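Local coordinates for core protein VP4 (Bluetongue virus, PDB 2JHP), which caps viral messenger RNA as a multifunctional enzyme, binds S-adenosyl-L-homocysteine at two sites, and belongs to the inner capsid of the virus, at residues 240-245 with 290-295; 262-267 with 286-291; 303-308 with 338-343. One frame throughout, in Å; residues are numbered along the deposited sequence.

Overall arrangement
All three contacts belong to one Rossmann-like domain and lie within about 12 Å of each other, centre to centre. Interactions 1 and 2 share helix 280-295: in interaction 1 its last turns meet the loop after strand 235-238, and in interaction 2 its preceding turn lies on strand 260-264. Interaction 3 pairs the next strand in the sheet, 302-308, with the antiparallel strand 335-341. Interactions 2 and 3 are both buried, one held by helix-on-ring packing, the other by a backbone ladder, whereas interaction 1 grades from an apolar patch into charged surface. Interactions 1 and 2 also contribute to the S-adenosyl-L-homocysteine pocket, which interaction 3 does not touch.

Interaction 1 of 3, residues 240-245 with 290-295; sequences IMVDSK and EEIAYE. With SAH (S-adenosyl-L-homocysteine), chain C.
Ile292 reaches from helix 280-295 into the bend of the loop 240-245 and forms the packed half of the contact. Ile292 CD1 lies 4.1 Å from Val242 CG1, the two branched side chains crossing obliquely, and the same methyl of Ile292 sits 3.8 Å from Asp243 O. Behind it, Ile292 also touches Phe262 and Trp264 of the sheet, so a large aliphatic residue suits this inward-facing position of the helix. Val242 works in two directions. With CG1 anti to the backbone N (chi1 180°), that methyl faces the isoleucine, while Val242 CG2 passes 3.9 Å from SAH N1. Its backbone reads the same base: Val242 N donates to SAH N1 over 3.0 Å in a nearly straight bond (173°), and SAH N6 donates back to Val242 O. Recognition of adenine by main-chain groups in the loop after the third strand is familiar from Rossmann-like methyltransferases, and the strand order of this domain, 3-2-1-4-5-7-6, is theirs. Met241 flanks the purine as well, its bent chain placing Met241 CE 3.4 Å from SAH N7. Toward solvent the contact is loose. Lys245, extended beyond CG, crosses Glu295 at about a right angle and lays Lys245 CD 3.5 Å from Glu295 OE2. The opposite charges may attract, but Lys245 NZ stays 4.2 Å from Glu295 OE2, too far for a salt bridge; long charged side chains suit this solvent-facing edge.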
loop_
_atom_site.group_PDB
_atom_site.type_symbol
_atom_site.label_atom_id
_atom_site.label_comp_id
_atom_site.label_asym_id
_atom_site.label_seq_id
_atom_site.Cartn_x
_atom_site.Cartn_y
_atom_site.Cartn_z
ATOM N N ILE A 240 27.562 -27.586 18.708
ATOM C CA ILE A 240 27.089 -28.187 19.936
ATOM C C ILE A 240 25.795 -28.936 19.648
ATOM O O ILE A 240 24.983 -28.502 18.832
ATOM C CB ILE A 240 26.897 -27.075 21.021
ATOM C CG1 ILE A 240 28.224 -26.790 21.738
ATOM C CG2 ILE A 240 25.812 -27.416 22.040
ATOM C CD1 ILE A 240 29.074 -25.690 21.088
ATOM N N MET A 241 25.624 -30.079 20.301
ATOM C CA MET A 241 24.344 -30.768 20.298
ATOM C C MET A 241 23.520 -30.346 21.520
ATOM O O MET A 241 23.975 -30.435 22.661
ATOM C CB MET A 241 24.539 -32.282 20.247
ATOM C CG MET A 241 23.239 -33.041 20.172
ATOM S SD MET A 241 23.329 -34.532 19.185
ATOM C CE MET A 241 23.596 -33.891 17.537
ATOM N N VAL A 242 22.300 -29.894 21.261
ATOM C CA VAL A 242 21.473 -29.243 22.273
ATOM C C VAL A 242 20.508 -30.223 22.943
ATOM O O VAL A 242 19.690 -30.856 22.274
ATOM C CB VAL A 242 20.706 -28.056 21.647
ATOM C CG1 VAL A 242 19.822 -27.354 22.678
ATOM C CG2 VAL A 242 21.688 -27.071 21.008
ATOM N N ASP A 243 20.616 -30.348 24.264
ATOM C CA ASP A 243 19.694 -31.192 25.032
ATOM C C ASP A 243 18.956 -30.430 26.144
ATOM O O ASP A 243 17.911 -30.885 26.624
ATOM C CB ASP A 243 20.383 -32.476 25.557
ATOM C CG ASP A 243 21.579 -32.196 26.470
ATOM O OD1 ASP A 243 22.018 -31.029 26.578
ATOM O OD2 ASP A 243 22.089 -33.164 27.085
ATOM N N SER A 244 19.491 -29.271 26.534
ATOM C CA SER A 244 18.851 -28.417 27.543
ATOM C C SER A 244 18.981 -26.932 27.236
ATOM O O SER A 244 19.808 -26.515 26.417
ATOM C CB SER A 244 19.397 -28.703 28.943
ATOM O OG SER A 244 20.807 -28.558 28.987
ATOM N N LYS A 245 18.148 -26.140 27.907
ATOM C CA LYS A 245 18.172 -24.688 27.790
ATOM C C LYS A 245 19.553 -24.116 28.095
ATOM O O LYS A 245 19.925 -23.078 27.550
ATOM C CB LYS A 245 17.127 -24.062 28.720
ATOM C CG LYS A 245 17.259 -24.444 30.191
ATOM C CD LYS A 245 16.298 -23.651 31.056
ATOM C CE LYS A 245 16.424 -24.063 32.526
ATOM N NZ LYS A 245 15.489 -23.325 33.428
ATOM N N GLU A 290 10.046 -27.892 21.951
ATOM C CA GLU A 290 8.924 -27.197 22.570
ATOM C C GLU A 290 9.190 -26.906 24.050
ATOM O O GLU A 290 9.012 -25.775 24.514
ATOM C CB GLU A 290 7.642 -28.028 22.412
ATOM C CG GLU A 290 7.090 -28.087 20.988
ATOM C CD GLU A 290 5.951 -29.092 20.817
ATOM O OE1 GLU A 290 5.435 -29.624 21.831
ATOM O OE2 GLU A 290 5.577 -29.357 19.653
ATOM N N GLU A 291 9.616 -27.944 24.771
ATOM C CA GLU A 291 9.923 -27.878 26.196
ATOM C C GLU A 291 11.054 -26.895 26.496
ATOM O O GLU A 291 10.931 -26.062 27.385
ATOM C CB GLU A 291 10.282 -29.270 26.704
ATOM C CG GLU A 291 9.091 -30.217 26.791
ATOM C CD GLU A 291 9.482 -31.652 27.124
ATOM O OE1 GLU A 291 10.679 -31.911 27.423
ATOM O OE2 GLU A 291 8.583 -32.531 27.090
ATOM N N ILE A 292 12.145 -26.984 25.740
ATOM C CA ILE A 292 13.245 -26.021 25.843
ATOM C C ILE A 292 12.746 -24.591 25.635
ATOM O O ILE A 292 13.114 -23.680 26.383
ATOM C CB ILE A 292 14.403 -26.379 24.878
ATOM C CG1 ILE A 292 15.177 -27.581 25.449
ATOM C CG2 ILE A 292 15.329 -25.181 24.670
ATOM C CD1 ILE A 292 16.256 -28.164 24.551
ATOM N N ALA A 293 11.881 -24.416 24.637
ATOM C CA ALA A 293 11.303 -23.110 24.332
ATOM C C ALA A 293 10.422 -22.608 25.481
ATOM O O ALA A 293 10.543 -21.454 25.895
ATOM C CB ALA A 293 10.519 -23.149 22.999
ATOM N N TYR A 294 9.547 -23.480 25.986
ATOM C CA TYR A 294 8.657 -23.139 27.097
ATOM C C TYR A 294 9.454 -22.713 28.340
ATOM O O TYR A 294 9.110 -21.720 28.976
ATOM C CB TYR A 294 7.704 -24.304 27.416
ATOM C CG TYR A 294 6.517 -23.933 28.287
ATOM C CD1 TYR A 294 5.368 -23.356 27.732
ATOM C CD2 TYR A 294 6.535 -24.164 29.658
ATOM C CE1 TYR A 294 4.277 -23.006 28.513
ATOM C CE2 TYR A 294 5.438 -23.819 30.463
ATOM C CZ TYR A 294 4.312 -23.239 29.875
ATOM O OH TYR A 294 3.223 -22.893 30.646
ATOM N N GLU A 295 10.522 -23.450 28.664
ATOM C CA GLU A 295 11.394 -23.127 29.799
ATOM C C GLU A 295 11.969 -21.738 29.623
ATOM O O GLU A 295 12.149 -20.996 30.589
ATOM C CB GLU A 295 12.565 -24.108 29.901
ATOM C CG GLU A 295 12.207 -25.556 30.170
ATOM C CD GLU A 295 13.418 -26.468 30.066
ATOM O OE1 GLU A 295 13.583 -27.133 29.017
ATOM O OE2 GLU A 295 14.217 -26.509 31.029
HETATM N N SAH C . 17.827 -26.795 9.047
HETATM C CA SAH C . 18.514 -27.722 8.092
HETATM C CB SAH C . 17.796 -29.069 7.969
HETATM C CG SAH C . 17.738 -29.857 9.274
HETATM S SD SAH C . 18.782 -31.328 9.197
HETATM C C SAH C . 18.671 -27.062 6.726
HETATM O O SAH C . 17.910 -26.165 6.362
HETATM O OXT SAH C . 19.575 -27.406 5.964
HETATM C "C5'" SAH C . 18.620 -31.697 10.954
HETATM C "C4'" SAH C . 19.940 -31.414 11.649
HETATM O "O4'" SAH C . 19.780 -31.422 13.043
HETATM C "C3'" SAH C . 21.012 -32.448 11.349
HETATM O "O3'" SAH C . 21.935 -31.857 10.471
HETATM C "C2'" SAH C . 21.644 -32.771 12.693
HETATM O "O2'" SAH C . 23.038 -32.575 12.665
HETATM C "C1'" SAH C . 21.030 -31.738 13.612
HETATM N N9 SAH C . 20.819 -32.139 15.011
HETATM C C8 SAH C . 20.415 -33.351 15.508
HETATM N N7 SAH C . 20.322 -33.243 16.854
HETATM C C5 SAH C . 20.646 -31.984 17.217
HETATM C C6 SAH C . 20.714 -31.337 18.447
HETATM N N6 SAH C . 20.422 -31.992 19.566
HETATM N N1 SAH C . 21.092 -30.006 18.500
HETATM C C2 SAH C . 21.397 -29.325 17.343
HETATM N N3 SAH C . 21.322 -29.975 16.125
HETATM C C4 SAH C . 20.956 -31.279 16.065
#

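Interaction 2 of 3, residues 262-267 with 286-291. With SAH (S-adenosyl-L-homocysteine), chain C.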
loop_
_atom_site.group_PDB
_atom_site.type_symbol
_atom_site.label_atom_id
_atom_site.label_comp_id
_atom_site.label_asym_id
_atom_site.label_seq_id
_atom_site.Cartn_x
_atom_site.Cartn_y
_atom_site.Cartn_z
ATOM N N PHE A 262 13.255 -18.263 18.734
ATOM C CA PHE A 262 13.788 -19.606 18.881
ATOM C C PHE A 262 13.306 -20.476 17.718
ATOM O O PHE A 262 12.101 -20.659 17.531
ATOM C CB PHE A 262 13.315 -20.169 20.227
ATOM C CG PHE A 262 13.841 -21.547 20.557
ATOM C CD1 PHE A 262 15.056 -21.699 21.217
ATOM C CD2 PHE A 262 13.099 -22.683 20.251
ATOM C CE1 PHE A 262 15.539 -22.969 21.542
ATOM C CE2 PHE A 262 13.571 -23.959 20.578
ATOM C CZ PHE A 262 14.793 -24.101 21.221
ATOM N N ILE A 263 14.254 -20.992 16.934
ATOM C CA ILE A 263 13.957 -21.835 15.767
ATOM C C ILE A 263 14.550 -23.244 15.954
ATOM O O ILE A 263 15.766 -23.389 16.112
ATOM C CB ILE A 263 14.482 -21.210 14.450
ATOM C CG1 ILE A 263 13.863 -19.828 14.222
ATOM C CG2 ILE A 263 14.179 -22.130 13.265
ATOM C CD1 ILE A 263 14.227 -19.178 12.890
ATOM N N TRP A 264 13.681 -24.263 15.934
ATOM C CA TRP A 264 14.054 -25.674 16.187
ATOM C C TRP A 264 13.711 -26.555 14.994
ATOM O O TRP A 264 12.531 -26.717 14.648
ATOM C CB TRP A 264 13.353 -26.194 17.449
ATOM C CG TRP A 264 13.632 -27.644 17.836
ATOM C CD1 TRP A 264 13.033 -28.767 17.327
ATOM C CD2 TRP A 264 14.537 -28.104 18.851
ATOM N NE1 TRP A 264 13.519 -29.899 17.955
ATOM C CE2 TRP A 264 14.440 -29.519 18.897
ATOM C CE3 TRP A 264 15.421 -27.459 19.726
ATOM C CZ2 TRP A 264 15.206 -30.290 19.771
ATOM C CZ3 TRP A 264 16.174 -28.227 20.596
ATOM C CH2 TRP A 264 16.066 -29.625 20.610
ATOM N N ASP A 265 14.757 -27.115 14.377
ATOM C CA ASP A 265 14.629 -27.984 13.201
ATOM C C ASP A 265 15.413 -29.279 13.378
ATOM O O ASP A 265 15.892 -29.878 12.408
ATOM C CB ASP A 265 15.069 -27.247 11.919
ATOM C CG ASP A 265 14.516 -27.893 10.648
ATOM O OD1 ASP A 265 13.387 -28.436 10.681
ATOM O OD2 ASP A 265 15.209 -27.861 9.613
ATOM N N VAL A 266 15.516 -29.717 14.627
ATOM C CA VAL A 266 16.270 -30.916 14.993
ATOM C C VAL A 266 15.663 -32.225 14.441
ATOM O O VAL A 266 14.462 -32.480 14.577
ATOM C CB VAL A 266 16.456 -30.977 16.533
ATOM C CG1 VAL A 266 17.113 -32.271 16.977
ATOM C CG2 VAL A 266 17.259 -29.774 17.008
ATOM N N SER A 267 16.516 -33.026 13.802
ATOM C CA SER A 267 16.178 -34.369 13.316
ATOM C C SER A 267 17.458 -35.216 13.204
ATOM O O SER A 267 18.552 -34.667 13.059
ATOM C CB SER A 267 15.467 -34.299 11.961
ATOM O OG SER A 267 16.376 -34.004 10.915
ATOM N N ASP A 286 10.764 -33.390 18.729
ATOM C CA ASP A 286 9.825 -32.290 18.533
ATOM C C ASP A 286 9.344 -31.780 19.888
ATOM O O ASP A 286 9.304 -30.571 20.112
ATOM C CB ASP A 286 8.635 -32.712 17.658
ATOM C CG ASP A 286 9.035 -33.069 16.214
ATOM O OD1 ASP A 286 10.199 -32.830 15.802
ATOM O OD2 ASP A 286 8.153 -33.574 15.487
ATOM N N ARG A 287 9.001 -32.712 20.781
ATOM C CA ARG A 287 8.579 -32.401 22.150
ATOM C C ARG A 287 9.662 -31.673 22.951
ATOM O O ARG A 287 9.340 -30.846 23.805
ATOM C CB ARG A 287 8.169 -33.674 22.929
ATOM C CG ARG A 287 6.775 -34.289 22.651
ATOM C CD ARG A 287 5.856 -33.417 21.761
ATOM N NE ARG A 287 5.827 -33.910 20.381
ATOM C CZ ARG A 287 5.483 -33.187 19.321
ATOM N NH1 ARG A 287 5.140 -31.915 19.459
ATOM N NH2 ARG A 287 5.495 -33.741 18.111
ATOM N N LEU A 288 10.930 -32.002 22.687
ATOM C CA LEU A 288 12.059 -31.412 23.413
ATOM C C LEU A 288 12.227 -29.941 23.069
ATOM O O LEU A 288 12.384 -29.110 23.966
ATOM C CB LEU A 288 13.368 -32.153 23.121
ATOM C CG LEU A 288 14.596 -31.644 23.884
ATOM C CD1 LEU A 288 14.366 -31.769 25.394
ATOM C CD2 LEU A 288 15.882 -32.371 23.469
ATOM N N GLY A 289 12.193 -29.646 21.768
ATOM C CA GLY A 289 12.306 -28.289 21.251
ATOM C C GLY A 289 11.267 -27.371 21.846
ATOM O O GLY A 289 11.569 -26.233 22.206
ATOM N N GLU A 290 10.046 -27.892 21.951
ATOM C CA GLU A 290 8.924 -27.197 22.570
ATOM C C GLU A 290 9.190 -26.906 24.050
ATOM O O GLU A 290 9.012 -25.775 24.514
ATOM C CB GLU A 290 7.642 -28.028 22.412
ATOM C CG GLU A 290 7.090 -28.087 20.988
ATOM C CD GLU A 290 5.951 -29.092 20.817
ATOM O OE1 GLU A 290 5.435 -29.624 21.831
ATOM O OE2 GLU A 290 5.577 -29.357 19.653
ATOM N N GLU A 291 9.616 -27.944 24.771
ATOM C CA GLU A 291 9.923 -27.878 26.196
ATOM C C GLU A 291 11.054 -26.895 26.496
ATOM O O GLU A 291 10.931 -26.062 27.385
ATOM C CB GLU A 291 10.282 -29.270 26.704
ATOM C CG GLU A 291 9.091 -30.217 26.791
ATOM C CD GLU A 291 9.482 -31.652 27.124
ATOM O OE1 GLU A 291 10.679 -31.911 27.423
ATOM O OE2 GLU A 291 8.583 -32.531 27.090
HETATM N N SAH C . 17.827 -26.795 9.047
HETATM C CA SAH C . 18.514 -27.722 8.092
HETATM C CB SAH C . 17.796 -29.069 7.969
HETATM C CG SAH C . 17.738 -29.857 9.274
HETATM S SD SAH C . 18.782 -31.328 9.197
HETATM C C SAH C . 18.671 -27.062 6.726
HETATM O O SAH C . 17.910 -26.165 6.362
HETATM O OXT SAH C . 19.575 -27.406 5.964
HETATM C "C5'" SAH C . 18.620 -31.697 10.954
HETATM C "C4'" SAH C . 19.940 -31.414 11.649
HETATM O "O4'" SAH C . 19.780 -31.422 13.043
HETATM C "C3'" SAH C . 21.012 -32.448 11.349
HETATM O "O3'" SAH C . 21.935 -31.857 10.471
HETATM C "C2'" SAH C . 21.644 -32.771 12.693
HETATM O "O2'" SAH C . 23.038 -32.575 12.665
HETATM C "C1'" SAH C . 21.030 -31.738 13.612
HETATM N N9 SAH C . 20.819 -32.139 15.011
HETATM C C8 SAH C . 20.415 -33.351 15.508
HETATM N N7 SAH C . 20.322 -33.243 16.854
HETATM C C5 SAH C . 20.646 -31.984 17.217
HETATM C C6 SAH C . 20.714 -31.337 18.447
HETATM N N6 SAH C . 20.422 -31.992 19.566
HETATM N N1 SAH C . 21.092 -30.006 18.500
HETATM C C2 SAH C . 21.397 -29.325 17.343
HETATM N N3 SAH C . 21.322 -29.975 16.125
HETATM C C4 SAH C . 20.956 -31.279 16.065
#
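The indole of Trp264 is held between two aliphatic groups, with Gly289 CA over one face and Val266 CG2 over the other, each centred on the ring and about 3.3 Å from its plane. The glycine contact is a CH-pi interaction: Gly289 CA lies 3.4 Å from the centroid of the six-membered ring of Trp264, 18° off the normal. Lacking a side chain, glycine lets the helix backbone settle directly on the indole. The axes of strand 262-264 and helix 286-291 pass 9.2 Å apart. Leu288 adds apolar packing beside the ring, Leu288 CD2 being 4.0 Å from Trp264 CH2. Two residues earlier in the strand, on the same side, Phe262 CE2 comes 3.4 Å from Gly289 O.

Helix 286-291 carries a second flat group on the side turned away from strand 262-264, the Arg287 guanidinium, which also makes a cation-pi contact with Phe283. Asp286 CB lies over one face, offset toward the rim, and Glu290 OE1, also held by Ile319 N, is in its plane at the edge; Arg287 NH1 forms a 2.6 Å salt bridge to Glu290 OE2. Asp286 itself is paired through OD1 with Arg308.

Beyond the strand the chain turns to the ligand. Val266 CG1, trans to its own nitrogen (chi1 174°), comes 3.4 Å from SAH N7. Asp265 OD2 accepts a hydrogen bond from the amino group of SAH, and its OD1 is bridged to Arg337. Strand 260-264, helix 280-295 and the adjacent parallel strand 302-308 make a beta-alpha-beta crossover, with S-adenosyl-L-homocysteine bound at the carboxyl end of its first strand.

Interaction 3 of 3, residues 303-308 with 338-343; sequences ALIKHR and NFMRLR
Leu304 and Phe339 face each other across two antiparallel strands, Leu304 CD1 lying at the edge of the phenyl ring, near its plane, and 3.9 Å from Phe339 CB. The leucine branch is swung away from its own nitrogen (chi1 -158°), and this brings CD1 back over the partner strand to that edge. Helix 178-186 covers the pair: Met182, Tyr185 and Ile186 touch Leu304, and Ile186 also touches Phe339. Broad apolar groups suit that buried layer.

The opposite surface of the sheet bears Ala303, Ile305, Asn338 and Met340. Here Met340 lies slantwise to Ile305 and sets Met340 SD 3.6 Å from Ile305 CG1; the bend at chi3 (62°) then turns the methyl toward helix 280-295, whose backbone it meets at Glu290. Small Ala303 leaves room for that helix: Ala303 CB faces Met340 CB at 3.9 Å and also touches Ala293. Asn338 CB packs against Ile305 CB at 4.0 Å, leaving the amide to point onward, where ND2 makes weak hydrogen bonds to Ser320 OG and Tyr322 O that help satisfy this buried group.

The ladder decides which face each side chain takes. Ala303 with Met340 and Ile305 with Asn338 are hydrogen-bonded pairs, the shortest bond running 2.7 Å from Ile305 N to Asn338 O with an N-H...O angle of 170°. Leu304 with Phe339, between them, is a non-hydrogen-bonded pair, flanked by CA-H...O contacts from Phe339 CA to Ala303 O and from Leu304 CA to Asn338 O. Strand 302-308 ends the parallel run of the sheet, and strand 335-341 is inserted antiparallel between it and 322-324, the reversed seventh strand characteristic of Rossmann-like methyltransferases.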
loop_
_atom_site.group_PDB
_atom_site.type_symbol
_atom_site.label_atom_id
_atom_site.label_comp_id
_atom_site.label_asym_id
_atom_site.label_seq_id
_atom_site.Cartn_x
_atom_site.Cartn_y
_atom_site.Cartn_z
ATOM N N ALA A 303 8.592 -18.840 19.153
ATOM C CA ALA A 303 9.331 -20.024 18.753
ATOM C C ALA A 303 8.658 -20.677 17.562
ATOM O O ALA A 303 7.426 -20.663 17.444
ATOM C CB ALA A 303 9.436 -21.004 19.909
ATOM N N LEU A 304 9.472 -21.231 16.670
ATOM C CA LEU A 304 8.956 -22.079 15.598
ATOM C C LEU A 304 9.604 -23.465 15.666
ATOM O O LEU A 304 10.805 -23.609 15.430
ATOM C CB LEU A 304 9.176 -21.429 14.232
ATOM C CG LEU A 304 8.273 -21.898 13.086
ATOM C CD1 LEU A 304 6.800 -21.543 13.311
ATOM C CD2 LEU A 304 8.758 -21.283 11.800
ATOM N N ILE A 305 8.802 -24.471 15.999
ATOM C CA ILE A 305 9.306 -25.836 16.180
ATOM C C ILE A 305 8.907 -26.799 15.045
ATOM O O ILE A 305 7.777 -26.769 14.544
ATOM C CB ILE A 305 8.852 -26.437 17.554
ATOM C CG1 ILE A 305 8.895 -25.384 18.688
ATOM C CG2 ILE A 305 9.651 -27.705 17.892
ATOM C CD1 ILE A 305 10.289 -24.908 19.119
ATOM N N LYS A 306 9.850 -27.650 14.654
ATOM C CA LYS A 306 9.593 -28.748 13.725
ATOM C C LYS A 306 8.473 -29.634 14.265
ATOM O O LYS A 306 8.446 -29.951 15.455
ATOM C CB LYS A 306 10.866 -29.570 13.551
ATOM C CG LYS A 306 10.933 -30.393 12.286
ATOM C CD LYS A 306 12.011 -31.471 12.411
ATOM C CE LYS A 306 12.750 -31.692 11.102
ATOM N NZ LYS A 306 11.822 -31.709 9.947
ATOM N N HIS A 307 7.546 -30.026 13.399
ATOM C CA HIS A 307 6.393 -30.786 13.851
ATOM C C HIS A 307 6.008 -31.917 12.906
ATOM O O HIS A 307 5.120 -31.752 12.070
ATOM C CB HIS A 307 5.197 -29.854 14.052
ATOM C CG HIS A 307 4.104 -30.446 14.882
ATOM N ND1 HIS A 307 3.043 -31.132 14.334
ATOM C CD2 HIS A 307 3.910 -30.459 16.223
ATOM C CE1 HIS A 307 2.239 -31.538 15.301
ATOM N NE2 HIS A 307 2.745 -31.148 16.457
ATOM N N ARG A 308 6.664 -33.065 13.038
ATOM C CA ARG A 308 6.260 -34.245 12.254
ATOM C C ARG A 308 5.097 -34.963 12.932
ATOM O O ARG A 308 5.135 -35.218 14.132
ATOM C CB ARG A 308 7.434 -35.211 11.943
ATOM C CG ARG A 308 8.508 -35.359 13.028
ATOM C CD ARG A 308 9.675 -34.353 12.877
ATOM N NE ARG A 308 10.906 -34.991 12.424
ATOM C CZ ARG A 308 11.928 -35.299 13.216
ATOM N NH1 ARG A 308 11.885 -35.036 14.520
ATOM N NH2 ARG A 308 12.996 -35.885 12.696
ATOM N N ASN A 338 5.245 -25.639 14.262
ATOM C CA ASN A 338 4.610 -25.300 15.515
ATOM C C ASN A 338 5.032 -23.911 15.901
ATOM O O ASN A 338 6.181 -23.693 16.278
ATOM C CB ASN A 338 5.020 -26.296 16.601
ATOM C CG ASN A 338 4.268 -26.093 17.904
ATOM O OD1 ASN A 338 4.488 -26.821 18.861
ATOM N ND2 ASN A 338 3.385 -25.104 17.950
ATOM N N PHE A 339 4.107 -22.967 15.772
ATOM C CA PHE A 339 4.355 -21.617 16.231
ATOM C C PHE A 339 3.953 -21.474 17.699
ATOM O O PHE A 339 2.858 -21.891 18.104
ATOM C CB PHE A 339 3.640 -20.573 15.361
ATOM C CG PHE A 339 3.733 -19.176 15.908
ATOM C CD1 PHE A 339 4.938 -18.481 15.882
ATOM C CD2 PHE A 339 2.625 -18.569 16.483
ATOM C CE1 PHE A 339 5.028 -17.198 16.404
ATOM C CE2 PHE A 339 2.707 -17.290 17.007
ATOM C CZ PHE A 339 3.907 -16.603 16.969
ATOM N N MET A 340 4.852 -20.884 18.479
ATOM C CA MET A 340 4.641 -20.702 19.900
ATOM C C MET A 340 4.795 -19.221 20.212
ATOM O O MET A 340 5.873 -18.652 20.018
ATOM C CB MET A 340 5.665 -21.513 20.710
ATOM C CG MET A 340 5.657 -23.039 20.491
ATOM S SD MET A 340 6.985 -23.936 21.351
ATOM C CE MET A 340 6.588 -23.579 23.052
ATOM N N ARG A 341 3.712 -18.590 20.671
ATOM C CA ARG A 341 3.775 -17.206 21.139
ATOM C C ARG A 341 4.092 -17.227 22.622
ATOM O O ARG A 341 3.387 -17.854 23.417
ATOM C CB ARG A 341 2.475 -16.464 20.877
ATOM C CG ARG A 341 2.645 -14.934 20.890
ATOM C CD ARG A 341 1.700 -14.296 21.872
ATOM N NE ARG A 341 2.171 -14.444 23.239
ATOM C CZ ARG A 341 1.389 -14.511 24.308
ATOM N NH1 ARG A 341 0.070 -14.450 24.185
ATOM N NH2 ARG A 341 1.936 -14.648 25.506
ATOM N N LEU A 342 5.176 -16.559 22.983
ATOM C CA LEU A 342 5.674 -16.604 24.345
ATOM C C LEU A 342 5.660 -15.219 24.983
ATOM O O LEU A 342 5.237 -14.250 24.373
ATOM C CB LEU A 342 7.094 -17.184 24.358
ATOM C CG LEU A 342 7.331 -18.560 23.739
ATOM C CD1 LEU A 342 8.825 -18.831 23.585
ATOM C CD2 LEU A 342 6.680 -19.650 24.569
ATOM N N ARG A 343 6.089 -15.137 26.232
ATOM C CA ARG A 343 6.393 -13.847 26.813
ATOM C C ARG A 343 7.888 -13.704 26.624
ATOM O O ARG A 343 8.591 -14.705 26.448
ATOM C CB ARG A 343 5.970 -13.751 28.284
ATOM C CG ARG A 343 6.483 -14.856 29.170
ATOM C CD ARG A 343 5.445 -15.951 29.406
ATOM N NE ARG A 343 6.099 -17.214 29.759
ATOM C CZ ARG A 343 6.882 -17.390 30.824
ATOM N NH1 ARG A 343 7.129 -16.387 31.664
ATOM N NH2 ARG A 343 7.435 -18.578 31.044
#